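PDB 3RJA: carbohydrate oxidase from Microdochium nivale, which oxidises the C1 hydroxyl of mono-, oligo- and polysaccharides to the lactone, using FAD and reducing molecular oxygen to hydrogen peroxide. Local coordinates for residues G147-M152 with E260-G265; A232-A237 with D381-I386; T325-K330 with K419-M424; G331-N336 with N411-A416. One frame throughout, in Å; residues are numbered along the deposited sequence. Where two conformers were deposited one is given.

Contact 1 of 4, residues G147-M152 with E260-G265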
loop_
_atom_site.group_PDB
_atom_site.type_symbol
_atom_site.label_atom_id
_atom_site.label_comp_id
_atom_site.label_asym_id
_atom_site.label_seq_id
_atom_site.Cartn_x
_atom_site.Cartn_y
_atom_site.Cartn_z
ATOM N N GLY A 147 0.541 0.732 8.114
ATOM C CA GLY A 147 0.059 1.958 8.746
ATOM C C GLY A 147 0.535 2.106 10.191
ATOM O O GLY A 147 1.454 1.379 10.642
ATOM N N PHE A 148 -0.133 3.013 10.926
ATOM C CA PHE A 148 0.230 3.342 12.304
ATOM C C PHE A 148 -0.240 2.344 13.381
ATOM O O PHE A 148 -0.110 2.628 14.573
ATOM C CB PHE A 148 -0.300 4.738 12.665
ATOM C CG PHE A 148 0.509 5.847 12.099
ATOM C CD1 PHE A 148 1.786 6.131 12.608
ATOM C CD2 PHE A 148 0.018 6.614 11.042
ATOM C CE1 PHE A 148 2.575 7.189 12.064
ATOM C CE2 PHE A 148 0.803 7.679 10.494
ATOM C CZ PHE A 148 2.071 7.962 11.017
ATOM N N SER A 149 -0.809 1.206 12.980
ATOM C CA SER A 149 -0.989 0.082 13.906
ATOM C C SER A 149 -0.128 -1.127 13.508
ATOM O O SER A 149 -0.208 -2.180 14.153
ATOM C CB SER A 149 -2.466 -0.341 13.989
ATOM O OG SER A 149 -3.267 0.713 14.499
ATOM N N SER A 150 0.700 -0.996 12.472
ATOM C CA SER A 150 1.438 -2.166 11.977
ATOM C C SER A 150 2.484 -2.700 12.952
ATOM O O SER A 150 2.682 -3.903 13.005
ATOM C CB SER A 150 2.095 -1.912 10.625
ATOM O OG SER A 150 1.131 -1.778 9.611
ATOM N N HIS A 151 3.142 -1.836 13.725
ATOM C CA HIS A 151 4.173 -2.345 14.654
ATOM C C HIS A 151 3.470 -3.222 15.718
ATOM O O HIS A 151 3.974 -4.276 16.137
ATOM C CB HIS A 151 4.925 -1.181 15.276
ATOM C CG HIS A 151 6.255 -1.538 15.883
ATOM N ND1 HIS A 151 6.401 -1.851 17.225
ATOM C CD2 HIS A 151 7.508 -1.523 15.360
ATOM C CE1 HIS A 151 7.680 -2.077 17.482
ATOM N NE2 HIS A 151 8.376 -1.878 16.371
ATOM N N MET A 152 2.301 -2.749 16.144
ATOM C CA MET A 152 1.480 -3.425 17.132
ATOM C C MET A 152 0.714 -4.650 16.596
ATOM O O MET A 152 0.592 -5.652 17.289
ATOM C CB MET A 152 0.463 -2.410 17.696
ATOM C CG MET A 152 -0.501 -3.005 18.705
ATOM S SD MET A 152 0.326 -3.295 20.285
ATOM C CE MET A 152 -1.041 -3.992 21.249
ATOM N N GLU A 260 6.597 11.087 13.552
ATOM C CA GLU A 260 5.169 10.972 13.884
ATOM C C GLU A 260 4.848 9.536 14.227
ATOM O O GLU A 260 5.342 8.605 13.591
ATOM C CB GLU A 260 4.226 11.324 12.721
ATOM C CG GLU A 260 4.666 12.347 11.743
ATOM C CD GLU A 260 3.679 12.412 10.568
ATOM O OE1 GLU A 260 4.088 12.130 9.430
ATOM O OE2 GLU A 260 2.486 12.687 10.808
ATOM N N GLY A 261 3.934 9.368 15.162
ATOM C CA GLY A 261 3.635 8.050 15.650
ATOM C C GLY A 261 2.316 7.918 16.341
ATOM O O GLY A 261 1.593 8.918 16.592
ATOM N N LEU A 262 2.017 6.655 16.627
ATOM C CA LEU A 262 0.840 6.216 17.341
ATOM C C LEU A 262 1.260 5.177 18.387
ATOM O O LEU A 262 1.937 4.191 18.068
ATOM C CB LEU A 262 -0.187 5.598 16.377
ATOM C CG LEU A 262 -1.568 5.357 17.019
ATOM C CD1 LEU A 262 -2.195 6.679 17.486
ATOM C CD2 LEU A 262 -2.583 4.546 16.123
ATOM N N TYR A 263 0.866 5.419 19.630
ATOM C CA TYR A 263 1.211 4.534 20.749
ATOM C C TYR A 263 -0.035 3.871 21.323
ATOM O O TYR A 263 -1.040 4.561 21.636
ATOM C CB TYR A 263 1.957 5.301 21.851
ATOM C CG TYR A 263 2.358 4.401 23.018
ATOM C CD1 TYR A 263 3.473 3.571 22.919
ATOM C CD2 TYR A 263 1.617 4.382 24.208
ATOM C CE1 TYR A 263 3.849 2.733 23.953
ATOM C CE2 TYR A 263 1.986 3.539 25.274
ATOM C CZ TYR A 263 3.103 2.708 25.127
ATOM O OH TYR A 263 3.492 1.865 26.140
ATOM N N TYR A 264 0.014 2.542 21.446
ATOM C CA TYR A 264 -1.069 1.793 22.093
ATOM C C TYR A 264 -0.943 1.890 23.610
ATOM O O TYR A 264 -0.234 1.084 24.244
ATOM C CB TYR A 264 -1.083 0.330 21.638
ATOM C CG TYR A 264 -1.863 0.127 20.365
ATOM C CD1 TYR A 264 -1.396 0.647 19.142
ATOM C CD2 TYR A 264 -3.083 -0.556 20.379
ATOM C CE1 TYR A 264 -2.134 0.490 17.940
ATOM C CE2 TYR A 264 -3.822 -0.740 19.202
ATOM C CZ TYR A 264 -3.342 -0.208 17.982
ATOM O OH TYR A 264 -4.063 -0.392 16.846
ATOM N N GLY A 265 -1.624 2.890 24.177
ATOM C CA GLY A 265 -1.563 3.171 25.619
ATOM C C GLY A 265 -1.603 4.675 25.893
ATOM O O GLY A 265 -1.924 5.482 24.996
#
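Met-152 lays its CG over the middle of the Tyr-264 ring, 3.7 Å from CG to the ring centroid and 7° off the normal, a clean CH-pi contact. SD stands 4.5 Å from that centroid in an oblique Met-aromatic position. With CG anti to the backbone N (chi1 178°), the bend at chi2 carries the sulfur back across the ring toward Tyr-264 CB. At the far end of the ring, Tyr-264 OH and Ser-149 OG are hydrogen-bonded at 2.7 Å, with OG at the ring edge and in its plane. Ring face and hydroxyl are both held by the same short piece of chain, and a leucine in place of Tyr-264 would probably leave Ser-149 OG without this partner and take away the flat surface on which Met-152 rests.

Two residues back along the strand, Leu-262 packs against the type I turn of Gly-147 to Ser-150. Its CB meets Phe-148 CB at 3.8 Å and lies 3.5 Å from Phe-148 O. The phenylalanine ring reaches on past Gly-261, and its CE1 comes to 3.5 Å from Glu-260 O, at the ring edge.

The Phe-148 side chain lies about 7 Å from the bound FAD at nearest atoms, stacks on Tyr-302 and touches Thr-131 and Arg-248, both lining the pocket of the bound substrate analogue. Trp-295 of helix 295-301 touches both Ser-149 and Tyr-264. The turn leading into helix 150-153, part of the FAD-binding region, lies against strand 258-264 of the eight-stranded antiparallel sheet, beside strand 245-251.

Contact 2 of 4, residues A232-A237 with D381-I386. With ZN (zinc ion), chain F.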
loop_
_atom_site.group_PDB
_atom_site.type_symbol
_atom_site.label_atom_id
_atom_site.label_comp_id
_atom_site.label_asym_id
_atom_site.label_seq_id
_atom_site.Cartn_x
_atom_site.Cartn_y
_atom_site.Cartn_z
ATOM N N ALA A 232 20.448 6.768 15.419
ATOM C CA ALA A 232 19.814 6.563 16.727
ATOM C C ALA A 232 18.420 5.944 16.585
ATOM O O ALA A 232 18.012 5.096 17.375
ATOM C CB ALA A 232 19.744 7.910 17.515
ATOM N N VAL A 233 17.686 6.358 15.562
ATOM C CA VAL A 233 16.336 5.817 15.365
ATOM C C VAL A 233 16.439 4.354 14.937
ATOM O O VAL A 233 15.659 3.529 15.403
ATOM C CB VAL A 233 15.511 6.652 14.369
ATOM C CG1 VAL A 233 14.110 6.005 14.129
ATOM C CG2 VAL A 233 15.376 8.123 14.871
ATOM N N GLU A 234 17.434 4.004 14.113
ATOM C CA GLU A 234 17.535 2.608 13.698
ATOM C C GLU A 234 17.836 1.713 14.892
ATOM O O GLU A 234 17.271 0.596 14.988
ATOM C CB GLU A 234 18.539 2.359 12.573
ATOM C CG GLU A 234 18.629 0.838 12.268
ATOM C CD GLU A 234 19.364 0.495 10.982
ATOM O OE1 GLU A 234 19.208 1.264 9.986
ATOM O OE2 GLU A 234 20.092 -0.555 10.952
ATOM N N ASP A 235 18.688 2.204 15.805
ATOM C CA ASP A 235 19.043 1.447 17.014
ATOM C C ASP A 235 17.805 1.144 17.839
ATOM O O ASP A 235 17.582 -0.001 18.272
ATOM C CB ASP A 235 20.043 2.222 17.919
ATOM C CG ASP A 235 21.431 2.340 17.309
ATOM O OD1 ASP A 235 21.786 1.522 16.440
ATOM O OD2 ASP A 235 22.183 3.255 17.717
ATOM N N TYR A 236 17.038 2.198 18.103
ATOM C CA TYR A 236 15.840 2.088 18.916
ATOM C C TYR A 236 14.860 1.133 18.215
ATOM O O TYR A 236 14.272 0.241 18.845
ATOM C CB TYR A 236 15.232 3.483 19.133
ATOM C CG TYR A 236 13.931 3.470 19.903
ATOM C CD1 TYR A 236 13.913 3.330 21.309
ATOM C CD2 TYR A 236 12.712 3.639 19.242
ATOM C CE1 TYR A 236 12.695 3.335 22.023
ATOM C CE2 TYR A 236 11.504 3.671 19.944
ATOM C CZ TYR A 236 11.495 3.516 21.327
ATOM O OH TYR A 236 10.284 3.506 21.995
ATOM N N ALA A 237 14.714 1.298 16.903
ATOM C CA ALA A 237 13.819 0.435 16.125
ATOM C C ALA A 237 14.268 -1.034 16.243
ATOM O O ALA A 237 13.466 -1.925 16.573
ATOM C CB ALA A 237 13.787 0.886 14.653
ATOM N N ASP A 381 12.160 -9.328 6.368
ATOM C CA ASP A 381 13.523 -9.219 6.889
ATOM C C ASP A 381 14.035 -7.805 6.681
ATOM O O ASP A 381 15.248 -7.572 6.658
ATOM C CB ASP A 381 14.460 -10.231 6.191
ATOM C CG ASP A 381 14.460 -10.087 4.667
ATOM O OD1 ASP A 381 13.573 -9.381 4.095
ATOM O OD2 ASP A 381 15.355 -10.675 4.016
ATOM N N LYS A 382 13.110 -6.874 6.456
ATOM C CA LYS A 382 13.469 -5.450 6.232
ATOM C C LYS A 382 12.989 -4.587 7.379
ATOM O O LYS A 382 11.803 -4.608 7.726
ATOM C CB LYS A 382 12.895 -4.901 4.915
ATOM C CG LYS A 382 13.135 -5.795 3.664
ATOM C CD LYS A 382 14.649 -6.114 3.450
ATOM C CE LYS A 382 14.978 -6.579 2.028
ATOM N NZ LYS A 382 14.422 -7.923 1.737
ATOM N N LEU A 383 13.909 -3.817 7.949
ATOM C CA LEU A 383 13.620 -2.938 9.053
ATOM C C LEU A 383 12.914 -1.672 8.578
ATOM O O LEU A 383 11.934 -1.219 9.210
ATOM C CB LEU A 383 14.925 -2.576 9.832
ATOM C CG LEU A 383 14.668 -1.797 11.129
ATOM C CD1 LEU A 383 15.613 -2.216 12.252
ATOM C CD2 LEU A 383 14.732 -0.285 10.919
ATOM N N TRP A 384 13.433 -1.085 7.496
ATOM C CA TRP A 384 12.898 0.170 6.956
ATOM C C TRP A 384 12.002 -0.047 5.731
ATOM O O TRP A 384 12.368 -0.770 4.806
ATOM C CB TRP A 384 14.059 1.060 6.475
ATOM C CG TRP A 384 14.931 1.615 7.583
ATOM C CD1 TRP A 384 16.241 1.280 7.857
ATOM C CD2 TRP A 384 14.570 2.622 8.531
ATOM N NE1 TRP A 384 16.710 2.014 8.924
ATOM C CE2 TRP A 384 15.707 2.849 9.360
ATOM C CE3 TRP A 384 13.392 3.343 8.780
ATOM C CZ2 TRP A 384 15.695 3.768 10.416
ATOM C CZ3 TRP A 384 13.386 4.272 9.831
ATOM C CH2 TRP A 384 14.531 4.467 10.640
ATOM N N LEU A 385 10.862 0.620 5.714
ATOM C CA LEU A 385 10.039 0.789 4.517
ATOM C C LEU A 385 10.092 2.301 4.191
ATOM O O LEU A 385 9.769 3.137 5.035
ATOM C CB LEU A 385 8.584 0.339 4.767
ATOM C CG LEU A 385 7.502 0.884 3.806
ATOM C CD1 LEU A 385 7.723 0.444 2.375
ATOM C CD2 LEU A 385 6.123 0.479 4.221
ATOM N N ILE A 386 10.496 2.639 2.973
ATOM C CA ILE A 386 10.803 4.028 2.658
ATOM C C ILE A 386 9.999 4.448 1.453
ATOM O O ILE A 386 10.011 3.761 0.427
ATOM C CB ILE A 386 12.326 4.222 2.381
ATOM C CG1 ILE A 386 13.147 3.809 3.620
ATOM C CG2 ILE A 386 12.643 5.667 1.929
ATOM C CD1 ILE A 386 14.693 3.784 3.372
HETATM ZN ZN ZN F . 24.051 3.170 17.017
#
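A helix packed on an antiparallel sheet is the setting here: helix 223-239 lies against the start of strand 384-392, where Leu-383 and Trp-384 form a classic beta bulge opposite Leu-326. The indole of Trp-384 reaches the helix edge-on. Its NE1 donates to Glu-234 OE1 at 2.8 Å and 162°, with the acceptor in the indole plane, yet the N-H arrives from above the carboxylate, whose plane is turned 64° from the ring. Glu-234 gets there on an extended chain, CG anti to the backbone N (chi1 177°). OE1 also accepts from Ile-329 N, while OE2 bonds to Ser-328 OG and pairs with Arg-238, so this buried carboxylate is gripped at both oxygens and probably stays charged.

Beyond NE1, the benzo rim of the indole meets Val-233, CH2 to CG1 at 3.8 Å. Leu-383 fills the next place along the helix, its CD2 4.0 Å from Ala-237 CB and also above one face of the Trp-384 ring, toward its rim. A phenylalanine in place of Trp-384 would probably leave Glu-234 OE1 without its indole donor and open a gap beside Val-233.

On another side of the helix, Asp-235 OD2 binds a zinc ion at 2.0 Å together with Glu-231, and its OD1 forms a salt bridge with Lys-330. A helix thus covers part of the large antiparallel sheet, meeting it at the classic bulge that opens strand 384-392.

Contact 3 of 4, residues T325-K330 with K419-M424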
loop_
_atom_site.group_PDB
_atom_site.type_symbol
_atom_site.label_atom_id
_atom_site.label_comp_id
_atom_site.label_asym_id
_atom_site.label_seq_id
_atom_site.Cartn_x
_atom_site.Cartn_y
_atom_site.Cartn_z
ATOM N N THR A 325 12.861 -0.961 0.560
ATOM C CA THR A 325 12.777 -1.676 1.813
ATOM C C THR A 325 14.244 -2.073 2.123
ATOM O O THR A 325 14.944 -2.547 1.254
ATOM C CB THR A 325 11.800 -2.894 1.731
ATOM O OG1 THR A 325 12.277 -3.867 0.769
ATOM C CG2 THR A 325 10.363 -2.439 1.306
ATOM N N LEU A 326 14.713 -1.851 3.348
ATOM C CA LEU A 326 16.129 -2.122 3.658
ATOM C C LEU A 326 16.282 -2.932 4.908
ATOM O O LEU A 326 15.567 -2.689 5.886
ATOM C CB LEU A 326 16.906 -0.821 3.870
ATOM C CG LEU A 326 16.723 0.346 2.891
ATOM C CD1 LEU A 326 17.404 1.600 3.513
ATOM C CD2 LEU A 326 17.297 0.010 1.494
ATOM N N LYS A 327 17.244 -3.869 4.889
ATOM C CA LYS A 327 17.640 -4.539 6.126
ATOM C C LYS A 327 18.164 -3.519 7.127
ATOM O O LYS A 327 17.873 -3.607 8.312
ATOM C CB LYS A 327 18.712 -5.613 5.871
ATOM C CG LYS A 327 18.214 -6.712 4.969
ATOM C CD LYS A 327 19.148 -7.934 4.966
ATOM C CE LYS A 327 18.540 -9.008 4.103
ATOM N NZ LYS A 327 19.600 -9.931 3.553
ATOM N N SER A 328 18.943 -2.568 6.639
ATOM C CA SER A 328 19.558 -1.546 7.485
ATOM C C SER A 328 19.905 -0.367 6.640
ATOM O O SER A 328 20.325 -0.535 5.486
ATOM C CB SER A 328 20.878 -2.045 8.086
ATOM O OG SER A 328 21.471 -1.005 8.872
ATOM N N ILE A 329 19.827 0.829 7.204
ATOM C CA ILE A 329 20.316 1.982 6.424
ATOM C C ILE A 329 21.776 2.364 6.801
ATOM O O ILE A 329 22.391 3.241 6.180
ATOM C CB ILE A 329 19.356 3.208 6.529
ATOM C CG1 ILE A 329 19.527 4.131 5.300
ATOM C CG2 ILE A 329 19.554 3.922 7.866
ATOM C CD1 ILE A 329 18.516 5.294 5.209
ATOM N N LYS A 330 22.311 1.720 7.831
ATOM C CA LYS A 330 23.662 2.064 8.348
ATOM C C LYS A 330 24.771 1.995 7.278
ATOM O O LYS A 330 24.718 1.191 6.340
ATOM C CB LYS A 330 24.027 1.204 9.574
ATOM C CG LYS A 330 23.156 1.491 10.787
ATOM C CD LYS A 330 23.468 0.523 11.926
ATOM C CE LYS A 330 22.611 0.843 13.138
ATOM N NZ LYS A 330 22.918 -0.049 14.285
ATOM N N LYS A 419 22.713 -6.143 -3.515
ATOM C CA LYS A 419 21.341 -6.233 -4.006
ATOM C C LYS A 419 20.449 -7.058 -3.084
ATOM O O LYS A 419 19.253 -6.805 -2.973
ATOM C CB LYS A 419 21.311 -6.759 -5.445
ATOM C CG LYS A 419 21.940 -5.785 -6.468
ATOM C CD LYS A 419 21.508 -6.074 -7.908
ATOM C CE LYS A 419 22.274 -7.247 -8.507
ATOM N NZ LYS A 419 23.724 -6.929 -8.687
ATOM N N SER A 420 21.034 -8.026 -2.393
ATOM C CA SER A 420 20.264 -8.867 -1.504
ATOM C C SER A 420 19.730 -8.102 -0.275
ATOM O O SER A 420 18.879 -8.605 0.436
ATOM C CB SER A 420 21.138 -10.032 -1.038
ATOM O OG SER A 420 21.992 -9.583 0.002
ATOM N N ASP A 421 20.264 -6.912 -0.002
ATOM C CA ASP A 421 19.893 -6.177 1.219
ATOM C C ASP A 421 18.658 -5.280 1.067
ATOM O O ASP A 421 18.181 -4.695 2.041
ATOM C CB ASP A 421 21.061 -5.334 1.713
ATOM C CG ASP A 421 21.902 -6.048 2.761
ATOM O OD1 ASP A 421 21.788 -7.286 2.899
ATOM O OD2 ASP A 421 22.678 -5.360 3.457
ATOM N N TRP A 422 18.157 -5.153 -0.151
ATOM C CA TRP A 422 17.107 -4.171 -0.385
ATOM C C TRP A 422 16.094 -4.673 -1.389
ATOM O O TRP A 422 16.425 -5.484 -2.266
ATOM C CB TRP A 422 17.684 -2.812 -0.790
ATOM C CG TRP A 422 18.388 -2.765 -2.131
ATOM C CD1 TRP A 422 19.746 -2.936 -2.369
ATOM C CD2 TRP A 422 17.785 -2.515 -3.418
ATOM N NE1 TRP A 422 20.002 -2.799 -3.715
ATOM C CE2 TRP A 422 18.823 -2.550 -4.381
ATOM C CE3 TRP A 422 16.467 -2.271 -3.848
ATOM C CZ2 TRP A 422 18.585 -2.357 -5.752
ATOM C CZ3 TRP A 422 16.223 -2.075 -5.209
ATOM C CH2 TRP A 422 17.284 -2.131 -6.152
ATOM N N GLY A 423 14.859 -4.180 -1.240
ATOM C CA GLY A 423 13.814 -4.426 -2.216
ATOM C C GLY A 423 13.017 -3.169 -2.455
ATOM O O GLY A 423 13.396 -2.106 -2.003
ATOM N N MET A 424 11.905 -3.312 -3.167
ATOM C CA MET A 424 10.972 -2.214 -3.397
ATOM C C MET A 424 9.564 -2.716 -3.132
ATOM O O MET A 424 9.287 -3.887 -3.290
ATOM C CB MET A 424 11.109 -1.675 -4.840
ATOM C CG MET A 424 12.438 -0.945 -5.046
ATOM S SD MET A 424 12.622 -0.199 -6.661
ATOM C CE MET A 424 13.876 1.015 -6.295
HETATM O O HOH W 1 20.013 -2.842 4.063
#
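Lys-327 and Asp-421 cross at about a right angle where two antiparallel strands part. The lysine is stretched out beyond CG and runs across the aspartate, so that its CD lies 3.4 Å from Asp-421 OD1. The ammonium is held loosely: NZ to OD1 is a long salt bridge of 3.5 Å, and its hydrogen bond to Ser-420 O is equally weak. The backbone does more of the work. Lys-327 N donates to Asp-421 O at 3.1 Å, and a water that accepts from Ser-328 N donates to the same carbonyl oxygen.

One step back, Leu-326 and Trp-422 form a non-hydrogen-bonded pair with both side chains on one face of the sheet. They meet at the near end of the tryptophan, Leu-326 CD2 to Trp-422 CB at 3.7 Å. Trp-422 CG stands between its own backbone N and carbonyl carbon (chi1 66°), and the indole leads away from the leucine toward Tyr-437 and Val-441.

Thr-325 and Gly-423 make the hydrogen-bonded pair. Thr-325 N reaches Gly-423 O at 2.9 Å, and Gly-423 N returns to Thr-325 O at 3.0 Å. Thr-325 OG1 lies over the glycine, and a CB there would come tightly against that hydroxyl.

Strand 422-423 is the outermost in the eight-stranded sheet on this side, paired with strand 318-326, which has strand 384-392 as its other neighbour; helix 435-443 packs on Trp-422 and Met-424.

Contact 4 of 4, residues G331-N336 with N411-A416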
loop_
_atom_site.group_PDB
_atom_site.type_symbol
_atom_site.label_atom_id
_atom_site.label_comp_id
_atom_site.label_asym_id
_atom_site.label_seq_id
_atom_site.Cartn_x
_atom_site.Cartn_y
_atom_site.Cartn_z
ATOM N N GLY A 331 25.760 2.863 7.415
ATOM C CA GLY A 331 26.976 2.768 6.607
ATOM C C GLY A 331 27.011 3.840 5.540
ATOM O O GLY A 331 26.594 4.985 5.754
ATOM N N ASP A 332 27.493 3.467 4.370
ATOM C CA ASP A 332 27.524 4.416 3.279
ATOM C C ASP A 332 26.130 4.799 2.785
ATOM O O ASP A 332 25.960 5.901 2.265
ATOM C CB ASP A 332 28.401 3.904 2.148
ATOM C CG ASP A 332 29.878 4.057 2.458
ATOM O OD1 ASP A 332 30.226 4.888 3.328
ATOM O OD2 ASP A 332 30.689 3.343 1.839
ATOM N N ALA A 333 25.150 3.913 2.982
ATOM C CA ALA A 333 23.758 4.166 2.568
ATOM C C ALA A 333 23.198 5.439 3.210
ATOM O O ALA A 333 22.724 6.347 2.518
ATOM C CB ALA A 333 22.861 2.956 2.872
ATOM N N VAL A 334 23.289 5.528 4.528
ATOM C CA VAL A 334 22.772 6.705 5.204
ATOM C C VAL A 334 23.638 7.941 4.910
ATOM O O VAL A 334 23.123 9.059 4.769
ATOM C CB VAL A 334 22.561 6.498 6.729
ATOM C CG1 VAL A 334 23.923 6.187 7.474
ATOM C CG2 VAL A 334 21.828 7.711 7.324
ATOM N N LYS A 335 24.944 7.733 4.794
ATOM C CA LYS A 335 25.843 8.817 4.419
ATOM C C LYS A 335 25.421 9.396 3.076
ATOM O O LYS A 335 25.294 10.604 2.948
ATOM C CB LYS A 335 27.313 8.339 4.382
ATOM C CG LYS A 335 28.339 9.511 4.282
ATOM C CD LYS A 335 29.771 8.987 3.985
ATOM C CE LYS A 335 30.113 7.745 4.844
ATOM N NZ LYS A 335 31.496 7.204 4.649
ATOM N N ASN A 336 25.193 8.526 2.087
ATOM C CA ASN A 336 24.823 8.963 0.739
ATOM C C ASN A 336 23.428 9.565 0.789
ATOM O O ASN A 336 23.172 10.571 0.150
ATOM C CB ASN A 336 24.835 7.787 -0.255
ATOM C CG ASN A 336 26.213 7.189 -0.442
ATOM O OD1 ASN A 336 27.206 7.802 -0.057
ATOM N ND2 ASN A 336 26.287 5.987 -1.030
ATOM N N ASN A 411 19.117 5.836 -5.824
ATOM C CA ASN A 411 20.429 5.361 -6.253
ATOM C C ASN A 411 21.479 5.661 -5.175
ATOM O O ASN A 411 22.383 4.849 -4.931
ATOM C CB ASN A 411 20.823 5.994 -7.596
ATOM C CG ASN A 411 22.312 5.853 -7.893
ATOM O OD1 ASN A 411 22.775 4.787 -8.317
ATOM N ND2 ASN A 411 23.078 6.936 -7.663
ATOM N N SER A 412 21.331 6.814 -4.516
ATOM C CA SER A 412 22.245 7.169 -3.420
ATOM C C SER A 412 22.309 6.054 -2.373
ATOM O O SER A 412 23.383 5.792 -1.838
ATOM C CB SER A 412 21.905 8.529 -2.784
ATOM O OG SER A 412 20.970 8.399 -1.728
ATOM N N VAL A 413 21.176 5.383 -2.103
ATOM C CA VAL A 413 21.149 4.291 -1.126
ATOM C C VAL A 413 21.595 2.962 -1.742
ATOM O O VAL A 413 22.415 2.248 -1.153
ATOM C CB VAL A 413 19.743 4.137 -0.434
ATOM C CG1 VAL A 413 19.675 2.887 0.456
ATOM C CG2 VAL A 413 19.400 5.351 0.379
ATOM N N THR A 414 21.089 2.635 -2.934
ATOM C CA THR A 414 21.301 1.289 -3.499
ATOM C C THR A 414 22.730 1.045 -3.940
ATOM O O THR A 414 23.234 -0.098 -3.834
ATOM C CB THR A 414 20.310 0.912 -4.644
ATOM O OG1 THR A 414 20.439 1.808 -5.753
ATOM C CG2 THR A 414 18.855 0.924 -4.142
ATOM N N LYS A 415 23.386 2.104 -4.424
ATOM C CA LYS A 415 24.774 1.968 -4.809
ATOM C C LYS A 415 25.609 1.526 -3.595
ATOM O O LYS A 415 26.647 0.909 -3.774
ATOM C CB LYS A 415 25.319 3.251 -5.456
ATOM C CG LYS A 415 25.640 4.400 -4.485
ATOM C CD LYS A 415 26.117 5.622 -5.251
ATOM C CE LYS A 415 26.735 6.630 -4.288
ATOM N NZ LYS A 415 26.950 7.994 -4.884
ATOM N N ALA A 416 25.124 1.784 -2.370
ATOM C CA ALA A 416 25.902 1.447 -1.159
ATOM C C ALA A 416 25.631 0.049 -0.602
ATOM O O ALA A 416 26.213 -0.349 0.415
ATOM C CB ALA A 416 25.688 2.472 -0.092
HETATM O O HOH W 2 25.559 1.066 3.343
#
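Ser-412 O, a backbone carbonyl in the end region of helix 403-414, takes the amide of Asn-336: ND2 donates at 3.0 Å, with an N-H...O angle of 145°. This is a helix-helix contact, between the first turn of helix 332-345 and the end region of helix 403-414 with the residues that follow it. The donor comes nearly in line with the C=O bond, and the oxygen lies close to the amide plane of Asn-336. Asn-336 CG stands anti to its own carbonyl carbon (chi1 -64°), which brings ND2 round to the carbonyl. The aliphatic part of Lys-415 passes obliquely by the amide, its CE 3.4 Å from ND2. Ser-412 OG turns back into its own helix and bonds to Trp-409 O.

The small side chain of Ala-333 is consistent with the close approach of the backbones, the CA atoms of Ala-333 and Val-413 being 4.5 Å apart. Ala-333 CB lies 4.0 Å from Val-413 CG1, and Val-413 continues inward to touch Leu-324 and Leu-326 of the sheet. Ala-416 sets its methyl against the opening turn, CB to Ala-333 N at 3.4 Å, just after Gly-331 at the N-cap. Toward the surface, Asp-332 OD1 forms a salt bridge with Lys-335 NZ, one turn on. A water also bridges the two segments, accepting from Ala-333 N at 2.9 Å and donating weakly to Ala-416 O.

Following the chain from the N terminus, contact 1 closes first, bringing the turn at 147-152 in the FAD-binding region onto strand 258-264. Before that loop is complete, helix 223-239 has begun contact 2, whose partner arrives only at 381-386, so contacts 1 and 2 cross. Contact 3 opens at 325-330 inside the span of contact 2 and closes beyond it at 419-424, crossing it in turn. Contact 4, 331-336 with 411-416, falls wholly within the span of contact 3. Contacts 1, 2 and 3 all reach the eight-stranded sheet. Contacts 2 and 3 join through Leu-383 packing on Lys-327 and Ile-386 on Leu-326, contacts 3 and 4 through Leu-326 on Val-413.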